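Local coordinates for protein putative metal-dependent hydrolase (Parabacteroides distasonis ATCC 8503, PDB 3KL7) that binds two zinc ions in a metallo-beta-lactamase-like fold and is probably a metal-dependent hydrolase, its substrate unknown, at residues I35-L40 / P207-D212; S120-E125 / Y148-D153; P167-L172 / A197-P202. All blocks are in the same frame, centred on the assembly; numbering follows the deposited sequence.

How the interactions relate
From the N terminus, the first of the segments, 35-40, rounds the turn between strands 29-36 and 39-44 of one mixed sheet; interaction 1 closes the longest loop when 207-212 leaves strand 204-208 of the second sheet, joining the two sheets at the zinc site. Interactions 2 and 3 nest inside this loop, in series and without crossing. Interaction 2 closes a short loop of 22 residues, pairing neighbouring strands 123-128 and 146-152 of the second sheet. Interaction 3 closes one of 24, tying the loop after strand 155-159 to the end of helix 190-200, which leads into strand 204-208. Interactions 2 and 3 touch where I149 CD1 packs on L172 CD2, 3.4 Å away.

Interaction 1: I35-L40 / P207-D212; sequences IKHGSL and PYHYGD. With ZN (zinc ion), chain D.
H37 is the first residue of segment 35-40 to meet segment 207-212, and it does so with backbone and ring together. Its carbonyl O accepts a hydrogen bond from H209 N at 2.9 Å; the donor lies above the carbonyl plane and the bond is bent (139° at the hydrogen). Its imidazole runs alongside that of H209, both pointing the same way, with planes at an oblique 39° and H209 CD2 over one face of the H37 ring. CG of H209 is anti to the backbone N (chi1 -168°), which sends NE2 to the zinc ion at 2.2 Å. H37 NE2 comes within 3.0 Å of H209 NE2 without a hydrogen to share; it is hydrogen-bonded instead to D77, another ligand of this zinc, while H37 ND1 bonds the C-terminal carboxylate of Q235. H37 is thus a second-shell residue of the dinuclear site of the metallo-beta-lactamase fold, where D77, H78, D162, H209 and a water bind this zinc, D162 bridging to the second. G38 lies in the type II' turn K36-S39, at whose base I35 and K36 both face S39 in a classic bulge; G38 CA is 3.5 Å from Y208 CE2. Water links G38 O to Y208 OH, which also bonds G161 N. Further on, L40 directs CD1 obliquely at the Y208 ring, 4.2 Å from CE2, and also packs on F179 of strand 177-181.

Interaction 2: S120-E125 / Y148-D153; sequences SYMKIE and YILTFD. With GOL (glycerol), chain G.
M122 and F152 open the tightly packed side of this strand pair: the selenium of selenomethionine M122 lies 3.6 Å from F152 CE2, in an oblique Met-aromatic contact 55° off the ring normal. The chain runs straight through CG, then bends at chi3 (74°), while CG as well as SE rests on the CE2-CZ side of the ring. On the same face I124 CG2 fits between its neighbours across the strands, 3.8 Å from Y148 CD1 and 3.9 Å from L150 CD2. CG1 (chi1 -48°) lies beside the backbone N and CG2 anti to it, which lets both branches reach L150 CD2. This face is buried against the other sheet: L150 and F152 pack on L42 of strand 39-44, M122 on I68 and Y148 on L70. Between the faces runs a regular antiparallel ladder of the alpha-beta-beta-alpha sandwich typical of the metallo-beta-lactamase superfamily. K123 with T151 and E125 with I149 are hydrogen-bonded pairs, from T151 N to K123 O at 2.9 Å and from I149 N to E125 O at 2.8 Å, with K123 N and E125 N returning bonds to T151 O and I149 O; I124 with L150 is the non-hydrogen-bonded pair between them. On the other face I149 is buried, but K123, E125 and T151 form a looser, partly exposed side. Here K123 lies alongside T151, CE 3.7 Å from OG1, and E125 crosses over I149. One water is hydrogen-bonded to I149 O, E125 OE2 and T151 OG1, while R156 forms a salt bridge with E125. Beyond the paired strands a glycerol, probably from the crystallisation liquor, bridges the segments: O2 donates to T151 O at 2.8 Å and accepts from D153 N, while O1 bonds weakly to Y121 O.

Interaction 3: P167-L172 / A197-P202; sequences PEMKDL and ARMFSP
Apolar side-chain packing joins the 3-10 segment 167-171 and L172, in the loop between strands 155-159 and 177-181, to the last turn of helix 190-200. F200 and M199 carry it from the helix side. L172 lies alongside F200 and places CD1 squarely over the ring, 4.0 Å from the centroid and 4° off the normal, a CH-pi contact; P202 CD covers the opposite face nearer the rim. The F200 ring is brought here by chi1 of 69°, with CG between the backbone N and the carbonyl carbon, and its CB lies 3.4 Å from M169 O. Nearer the exposed edge, selenomethionine M199 bends at chi3 (-80°) to bring CE against M169 CB at 3.9 Å, while its SE lies 4.0 Å from K170 CG. No direct hydrogen bond crosses the contact; waters link K170 O to M199 O and L172 O to F200 O. M169 continues inward to L180 and Y158, and F200 touches A178, so both reach the sheet holding strands 155-159 and 177-181. S201, with positive phi, begins the link to strand 204-208; helix end and loop thus pack on the sheet, as in the alpha-beta-beta-alpha sandwich of the metallo-beta-lactamase fold.

Interaction 1: I35-L40 / P207-D212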
loop_
_atom_site.group_PDB
_atom_site.type_symbol
_atom_site.label_atom_id
_atom_site.label_comp_id
_atom_site.label_asym_id
_atom_site.label_seq_id
_atom_site.Cartn_x
_atom_site.Cartn_y
_atom_site.Cartn_z
ATOM N N ILE A 35 1.287 -1.882 10.732
ATOM C CA ILE A 35 0.200 -1.696 11.678
ATOM C C ILE A 35 -0.783 -2.889 11.649
ATOM O O ILE A 35 -0.902 -3.622 12.644
ATOM C CB ILE A 35 -0.547 -0.350 11.442
ATOM C CG1 ILE A 35 0.428 0.830 11.593
ATOM C CG2 ILE A 35 -1.701 -0.191 12.441
ATOM C CD1 ILE A 35 -0.175 2.228 11.183
ATOM N N LYS A 36 -1.471 -3.085 10.520
ATOM C CA LYS A 36 -2.374 -4.267 10.340
ATOM C C LYS A 36 -3.006 -4.221 8.962
ATOM O O LYS A 36 -3.091 -3.153 8.352
ATOM C CB LYS A 36 -3.495 -4.250 11.396
ATOM C CG LYS A 36 -4.177 -5.615 11.655
ATOM C CD LYS A 36 -3.259 -6.571 12.354
ATOM C CE LYS A 36 -4.022 -7.702 12.964
ATOM N NZ LYS A 36 -3.110 -8.742 13.535
ATOM N N HIS A 37 -3.462 -5.368 8.461
ATOM C CA HIS A 37 -4.292 -5.367 7.261
ATOM C C HIS A 37 -3.551 -4.578 6.095
ATOM O O HIS A 37 -2.469 -4.975 5.688
ATOM C CB HIS A 37 -5.673 -4.747 7.620
ATOM C CG HIS A 37 -6.805 -5.223 6.759
ATOM N ND1 HIS A 37 -7.106 -6.554 6.598
ATOM C CD2 HIS A 37 -7.725 -4.538 6.031
ATOM C CE1 HIS A 37 -8.150 -6.672 5.793
ATOM N NE2 HIS A 37 -8.544 -5.464 5.436
ATOM N N GLY A 38 -4.141 -3.490 5.584
ATOM C CA GLY A 38 -3.476 -2.660 4.535
ATOM C C GLY A 38 -2.880 -1.357 5.092
ATOM O O GLY A 38 -2.481 -0.481 4.342
ATOM N N SER A 39 -2.824 -1.250 6.424
ATOM C CA SER A 39 -2.433 -0.021 7.092
ATOM C C SER A 39 -0.951 -0.024 7.438
ATOM O O SER A 39 -0.452 -0.934 8.132
ATOM C CB SER A 39 -3.276 0.183 8.373
ATOM O OG SER A 39 -4.639 0.348 8.049
ATOM N N LEU A 40 -0.254 1.002 6.958
ATOM C CA LEU A 40 1.195 1.116 7.124
ATOM C C LEU A 40 1.566 2.547 7.509
ATOM O O LEU A 40 0.921 3.497 7.080
ATOM C CB LEU A 40 1.919 0.751 5.800
ATOM C CG LEU A 40 1.559 -0.578 5.119
ATOM C CD1 LEU A 40 2.231 -0.679 3.720
ATOM C CD2 LEU A 40 1.960 -1.784 6.005
ATOM N N PRO A 207 3.528 -9.792 1.885
ATOM C CA PRO A 207 2.103 -9.997 1.814
ATOM C C PRO A 207 1.387 -9.167 2.882
ATOM O O PRO A 207 1.817 -9.139 4.041
ATOM C CB PRO A 207 1.947 -11.495 2.117
ATOM C CG PRO A 207 3.208 -11.911 2.684
ATOM C CD PRO A 207 4.244 -11.042 2.113
ATOM N N TYR A 208 0.309 -8.496 2.506
ATOM C CA TYR A 208 -0.472 -7.782 3.485
ATOM C C TYR A 208 -1.966 -7.903 3.209
ATOM O O TYR A 208 -2.384 -8.580 2.241
ATOM C CB TYR A 208 0.032 -6.324 3.619
ATOM C CG TYR A 208 -0.523 -5.268 2.649
ATOM C CD1 TYR A 208 -1.006 -5.605 1.376
ATOM C CD2 TYR A 208 -0.502 -3.935 2.998
ATOM C CE1 TYR A 208 -1.488 -4.645 0.521
ATOM C CE2 TYR A 208 -0.976 -2.961 2.150
ATOM C CZ TYR A 208 -1.471 -3.310 0.913
ATOM O OH TYR A 208 -1.952 -2.315 0.067
ATOM N N HIS A 209 -2.781 -7.314 4.074
ATOM C CA HIS A 209 -4.220 -7.380 3.899
ATOM C C HIS A 209 -4.607 -8.864 3.696
ATOM O O HIS A 209 -5.416 -9.187 2.817
ATOM C CB HIS A 209 -4.618 -6.514 2.651
ATOM C CG HIS A 209 -6.099 -6.251 2.503
ATOM N ND1 HIS A 209 -6.943 -7.102 1.821
ATOM C CD2 HIS A 209 -6.865 -5.200 2.894
ATOM C CE1 HIS A 209 -8.173 -6.602 1.827
ATOM N NE2 HIS A 209 -8.153 -5.452 2.470
ATOM N N TYR A 210 -4.039 -9.764 4.526
ATOM C CA TYR A 210 -4.224 -11.220 4.284
ATOM C C TYR A 210 -5.189 -11.972 5.196
ATOM O O TYR A 210 -5.341 -13.190 5.071
ATOM C CB TYR A 210 -2.878 -11.966 4.147
ATOM C CG TYR A 210 -1.964 -12.021 5.389
ATOM C CD1 TYR A 210 -2.127 -12.997 6.350
ATOM C CD2 TYR A 210 -0.916 -11.146 5.535
ATOM C CE1 TYR A 210 -1.297 -13.078 7.437
ATOM C CE2 TYR A 210 -0.081 -11.210 6.627
ATOM C CZ TYR A 210 -0.273 -12.182 7.572
ATOM O OH TYR A 210 0.568 -12.264 8.666
ATOM N N GLY A 211 -5.857 -11.256 6.081
ATOM C CA GLY A 211 -6.881 -11.862 6.956
ATOM C C GLY A 211 -6.453 -13.177 7.579
ATOM O O GLY A 211 -5.386 -13.271 8.160
ATOM N N ASP A 212 -7.306 -14.205 7.444
ATOM C CA ASP A 212 -7.014 -15.543 7.998
ATOM C C ASP A 212 -6.233 -16.454 7.032
ATOM O O ASP A 212 -6.075 -17.629 7.302
ATOM C CB ASP A 212 -8.317 -16.255 8.377
ATOM C CG ASP A 212 -9.152 -15.471 9.312
ATOM O OD1 ASP A 212 -8.610 -14.997 10.356
ATOM O OD2 ASP A 212 -10.370 -15.336 9.028
HETATM ZN ZN ZN D . -9.689 -4.059 1.853
HETATM O O HOH W 1 -2.853 -0.277 1.660
HETATM O O HOH W 2 -11.514 -3.159 1.468
#

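Interaction 2: S120-E125 / Y148-D153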
loop_
_atom_site.group_PDB
_atom_site.type_symbol
_atom_site.label_atom_id
_atom_site.label_comp_id
_atom_site.label_asym_id
_atom_site.label_seq_id
_atom_site.Cartn_x
_atom_site.Cartn_y
_atom_site.Cartn_z
ATOM N N SER A 120 8.723 16.949 -2.562
ATOM C CA SER A 120 10.106 16.907 -3.015
ATOM C C SER A 120 10.854 15.659 -2.570
ATOM O O SER A 120 11.852 15.302 -3.175
ATOM C CB SER A 120 10.858 18.141 -2.544
ATOM O OG SER A 120 11.015 18.121 -1.139
ATOM N N TYR A 121 10.367 14.999 -1.513
ATOM C CA TYR A 121 11.051 13.832 -0.942
ATOM C C TYR A 121 10.362 12.506 -1.274
ATOM O O TYR A 121 10.820 11.445 -0.847
ATOM C CB TYR A 121 11.185 13.981 0.589
ATOM C CG TYR A 121 9.879 14.139 1.328
ATOM C CD1 TYR A 121 9.109 13.025 1.669
ATOM C CD2 TYR A 121 9.420 15.402 1.715
ATOM C CE1 TYR A 121 7.878 13.166 2.369
ATOM C CE2 TYR A 121 8.193 15.558 2.416
ATOM C CZ TYR A 121 7.435 14.433 2.734
ATOM O OH TYR A 121 6.229 14.571 3.418
HETATM N N MSE A 122 9.269 12.557 -2.030
HETATM C CA MSE A 122 8.514 11.340 -2.327
HETATM C C MSE A 122 7.668 11.491 -3.562
HETATM O O MSE A 122 6.640 12.186 -3.539
HETATM C CB MSE A 122 7.612 10.962 -1.154
HETATM C CG MSE A 122 6.836 9.670 -1.401
HETATM SE SE MSE A 122 5.650 9.217 -0.007
HETATM C CE MSE A 122 4.303 10.529 -0.350
ATOM N N LYS A 123 8.089 10.826 -4.650
ATOM C CA LYS A 123 7.330 10.822 -5.887
ATOM C C LYS A 123 6.245 9.805 -5.743
ATOM O O LYS A 123 6.468 8.741 -5.173
ATOM C CB LYS A 123 8.239 10.473 -7.085
ATOM C CG LYS A 123 7.493 10.307 -8.408
ATOM C CD LYS A 123 8.451 10.161 -9.596
ATOM C CE LYS A 123 9.093 8.770 -9.627
ATOM N NZ LYS A 123 9.821 8.509 -10.894
ATOM N N ILE A 124 5.052 10.133 -6.236
ATOM C CA ILE A 124 3.921 9.200 -6.200
ATOM C C ILE A 124 3.449 8.901 -7.602
ATOM O O ILE A 124 3.274 9.803 -8.408
ATOM C CB ILE A 124 2.686 9.778 -5.424
ATOM C CG1 ILE A 124 3.091 10.381 -4.085
ATOM C CG2 ILE A 124 1.669 8.708 -5.197
ATOM C CD1 ILE A 124 1.917 11.093 -3.356
ATOM N N GLU A 125 3.224 7.626 -7.885
ATOM C CA GLU A 125 2.544 7.230 -9.101
ATOM C C GLU A 125 1.334 6.401 -8.722
ATOM O O GLU A 125 1.434 5.499 -7.915
ATOM C CB GLU A 125 3.506 6.434 -10.021
ATOM C CG GLU A 125 4.809 7.188 -10.308
ATOM C CD GLU A 125 5.893 6.314 -10.893
ATOM O OE1 GLU A 125 5.853 6.059 -12.122
ATOM O OE2 GLU A 125 6.806 5.900 -10.120
ATOM N N TYR A 148 -0.329 2.557 -5.344
ATOM C CA TYR A 148 0.677 3.654 -5.408
ATOM C C TYR A 148 2.092 3.124 -5.461
ATOM O O TYR A 148 2.407 2.160 -4.817
ATOM C CB TYR A 148 0.565 4.577 -4.183
ATOM C CG TYR A 148 -0.757 5.217 -4.070
ATOM C CD1 TYR A 148 -1.160 6.177 -4.992
ATOM C CD2 TYR A 148 -1.641 4.857 -3.062
ATOM C CE1 TYR A 148 -2.397 6.765 -4.902
ATOM C CE2 TYR A 148 -2.869 5.432 -2.971
ATOM C CZ TYR A 148 -3.253 6.391 -3.899
ATOM O OH TYR A 148 -4.504 6.971 -3.813
ATOM N N ILE A 149 2.940 3.779 -6.256
ATOM C CA ILE A 149 4.367 3.545 -6.211
ATOM C C ILE A 149 4.963 4.802 -5.606
ATOM O O ILE A 149 4.771 5.905 -6.130
ATOM C CB ILE A 149 4.994 3.317 -7.630
ATOM C CG1 ILE A 149 4.226 2.267 -8.419
ATOM C CG2 ILE A 149 6.455 2.914 -7.517
ATOM C CD1 ILE A 149 4.738 2.113 -9.861
ATOM N N LEU A 150 5.670 4.627 -4.499
ATOM C CA LEU A 150 6.273 5.708 -3.774
ATOM C C LEU A 150 7.739 5.601 -3.937
ATOM O O LEU A 150 8.320 4.550 -3.652
ATOM C CB LEU A 150 5.921 5.593 -2.294
ATOM C CG LEU A 150 4.434 5.491 -2.040
ATOM C CD1 LEU A 150 4.160 5.286 -0.556
ATOM C CD2 LEU A 150 3.754 6.745 -2.570
ATOM N N THR A 151 8.366 6.668 -4.404
ATOM C CA THR A 151 9.795 6.654 -4.642
ATOM C C THR A 151 10.504 7.612 -3.673
ATOM O O THR A 151 10.192 8.783 -3.625
ATOM C CB THR A 151 10.125 7.033 -6.110
ATOM O OG1 THR A 151 9.393 6.164 -7.014
ATOM C CG2 THR A 151 11.645 6.910 -6.375
ATOM N N PHE A 152 11.431 7.065 -2.875
ATOM C CA PHE A 152 12.265 7.847 -1.976
ATOM C C PHE A 152 13.730 7.685 -2.430
ATOM O O PHE A 152 14.295 6.612 -2.297
ATOM C CB PHE A 152 12.151 7.325 -0.542
ATOM C CG PHE A 152 10.735 7.114 -0.061
ATOM C CD1 PHE A 152 10.072 5.910 -0.304
ATOM C CD2 PHE A 152 10.081 8.097 0.656
ATOM C CE1 PHE A 152 8.767 5.708 0.163
ATOM C CE2 PHE A 152 8.767 7.907 1.115
ATOM C CZ PHE A 152 8.119 6.715 0.877
ATOM N N ASP A 153 14.322 8.738 -2.990
ATOM C CA ASP A 153 15.747 8.720 -3.336
ATOM C C ASP A 153 16.120 7.391 -4.054
ATOM O O ASP A 153 17.086 6.735 -3.705
ATOM C CB ASP A 153 16.574 8.901 -2.042
ATOM C CG ASP A 153 18.059 9.073 -2.297
ATOM O OD1 ASP A 153 18.447 9.544 -3.389
ATOM O OD2 ASP A 153 18.848 8.751 -1.379
HETATM C C1 GOL G . 13.562 12.044 -3.466
HETATM O O1 GOL G . 13.329 11.553 -2.134
HETATM C C2 GOL G . 12.328 11.791 -4.339
HETATM O O2 GOL G . 12.251 10.424 -4.691
HETATM C C3 GOL G . 12.382 12.658 -5.607
HETATM O O3 GOL G . 11.242 12.440 -6.413
HETATM O O HOH W 3 6.907 6.775 -7.597
#

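Interaction 3: P167-L172 / A197-P202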
loop_
_atom_site.group_PDB
_atom_site.type_symbol
_atom_site.label_atom_id
_atom_site.label_comp_id
_atom_site.label_asym_id
_atom_site.label_seq_id
_atom_site.Cartn_x
_atom_site.Cartn_y
_atom_site.Cartn_z
ATOM N N PRO A 167 -3.162 -7.630 -15.297
ATOM C CA PRO A 167 -2.114 -7.641 -16.338
ATOM C C PRO A 167 -1.208 -6.416 -16.325
ATOM O O PRO A 167 -0.097 -6.468 -16.861
ATOM C CB PRO A 167 -2.917 -7.710 -17.664
ATOM C CG PRO A 167 -4.231 -7.171 -17.347
ATOM C CD PRO A 167 -4.513 -7.532 -15.889
ATOM N N GLU A 168 -1.677 -5.327 -15.726
ATOM C CA GLU A 168 -0.889 -4.117 -15.628
ATOM C C GLU A 168 0.295 -4.272 -14.673
ATOM O O GLU A 168 1.178 -3.431 -14.642
ATOM C CB GLU A 168 -1.754 -2.930 -15.169
ATOM C CG GLU A 168 -2.635 -2.339 -16.251
ATOM C CD GLU A 168 -4.051 -2.882 -16.229
ATOM O OE1 GLU A 168 -4.270 -4.025 -15.743
ATOM O OE2 GLU A 168 -4.953 -2.160 -16.704
HETATM N N MSE A 169 0.314 -5.326 -13.892
HETATM C CA MSE A 169 1.446 -5.536 -13.022
HETATM C C MSE A 169 2.719 -5.834 -13.821
HETATM O O MSE A 169 3.802 -5.564 -13.362
HETATM C CB MSE A 169 1.152 -6.604 -11.981
HETATM C CG MSE A 169 0.497 -6.027 -10.752
HETATM SE SE MSE A 169 -0.089 -7.337 -9.636
HETATM C CE MSE A 169 -1.054 -6.283 -8.320
ATOM N N LYS A 170 2.563 -6.360 -15.047
ATOM C CA LYS A 170 3.723 -6.556 -15.952
ATOM C C LYS A 170 4.421 -5.223 -16.243
ATOM O O LYS A 170 5.584 -5.200 -16.581
ATOM C CB LYS A 170 3.291 -7.224 -17.274
ATOM C CG LYS A 170 3.000 -8.746 -17.153
ATOM C CD LYS A 170 2.565 -9.377 -18.549
ATOM C CE LYS A 170 1.097 -8.989 -18.934
ATOM N NZ LYS A 170 0.782 -9.261 -20.412
ATOM N N ASP A 171 3.693 -4.111 -16.081
ATOM C CA ASP A 171 4.229 -2.757 -16.381
ATOM C C ASP A 171 5.012 -2.118 -15.201
ATOM O O ASP A 171 5.608 -1.038 -15.349
ATOM C CB ASP A 171 3.073 -1.838 -16.824
ATOM C CG ASP A 171 2.373 -2.350 -18.134
ATOM O OD1 ASP A 171 3.101 -2.761 -19.058
ATOM O OD2 ASP A 171 1.095 -2.347 -18.211
ATOM N N LEU A 172 5.000 -2.782 -14.038
ATOM C CA LEU A 172 5.691 -2.264 -12.860
ATOM C C LEU A 172 7.197 -2.555 -12.963
ATOM O O LEU A 172 7.614 -3.719 -13.006
ATOM C CB LEU A 172 5.125 -2.894 -11.594
ATOM C CG LEU A 172 3.707 -2.470 -11.194
ATOM C CD1 LEU A 172 3.138 -3.435 -10.094
ATOM C CD2 LEU A 172 3.692 -1.003 -10.710
ATOM N N ALA A 197 3.468 -11.497 -8.100
ATOM C CA ALA A 197 4.854 -11.247 -7.763
ATOM C C ALA A 197 5.813 -11.551 -8.948
ATOM O O ALA A 197 6.752 -10.747 -9.237
ATOM C CB ALA A 197 5.248 -12.059 -6.555
ATOM N N ARG A 198 5.591 -12.697 -9.632
ATOM C CA ARG A 198 6.473 -13.107 -10.738
ATOM C C ARG A 198 6.325 -12.191 -11.968
ATOM O O ARG A 198 7.204 -12.135 -12.822
ATOM C CB ARG A 198 6.233 -14.578 -11.118
ATOM C CG ARG A 198 6.789 -15.576 -10.082
ATOM C CD ARG A 198 6.764 -17.040 -10.583
ATOM N NE ARG A 198 7.137 -17.975 -9.517
ATOM C CZ ARG A 198 8.357 -18.456 -9.333
ATOM N NH1 ARG A 198 9.345 -18.118 -10.158
ATOM N NH2 ARG A 198 8.588 -19.282 -8.330
HETATM N N MSE A 199 5.226 -11.467 -12.046
HETATM C CA MSE A 199 5.020 -10.572 -13.170
HETATM C C MSE A 199 5.990 -9.353 -13.161
HETATM O O MSE A 199 6.296 -8.803 -14.210
HETATM C CB MSE A 199 3.571 -10.087 -13.199
HETATM C CG MSE A 199 2.585 -11.096 -13.818
HETATM SE SE MSE A 199 0.856 -10.243 -14.112
HETATM C CE MSE A 199 0.145 -10.325 -12.339
ATOM N N PHE A 200 6.445 -8.938 -11.973
ATOM C CA PHE A 200 7.334 -7.768 -11.875
ATOM C C PHE A 200 8.571 -7.927 -10.947
ATOM O O PHE A 200 9.386 -7.006 -10.831
ATOM C CB PHE A 200 6.522 -6.497 -11.513
ATOM C CG PHE A 200 5.953 -6.490 -10.113
ATOM C CD1 PHE A 200 4.830 -7.260 -9.792
ATOM C CD2 PHE A 200 6.504 -5.679 -9.133
ATOM C CE1 PHE A 200 4.293 -7.244 -8.506
ATOM C CE2 PHE A 200 5.956 -5.653 -7.830
ATOM C CZ PHE A 200 4.847 -6.436 -7.529
ATOM N N SER A 201 8.695 -9.090 -10.306
ATOM C CA SER A 201 9.896 -9.456 -9.535
ATOM C C SER A 201 10.379 -8.406 -8.573
ATOM O O SER A 201 11.500 -7.896 -8.724
ATOM C CB SER A 201 11.039 -9.800 -10.485
ATOM O OG SER A 201 10.791 -11.016 -11.138
ATOM N N PRO A 202 9.562 -8.069 -7.574
ATOM C CA PRO A 202 10.071 -7.168 -6.573
ATOM C C PRO A 202 11.186 -7.841 -5.781
ATOM O O PRO A 202 11.185 -9.067 -5.624
ATOM C CB PRO A 202 8.863 -6.894 -5.694
ATOM C CG PRO A 202 7.971 -8.060 -5.898
ATOM C CD PRO A 202 8.185 -8.485 -7.302
HETATM O O HOH W 4 7.510 -6.074 -15.216
HETATM O O HOH W 5 9.818 -4.583 -10.771
#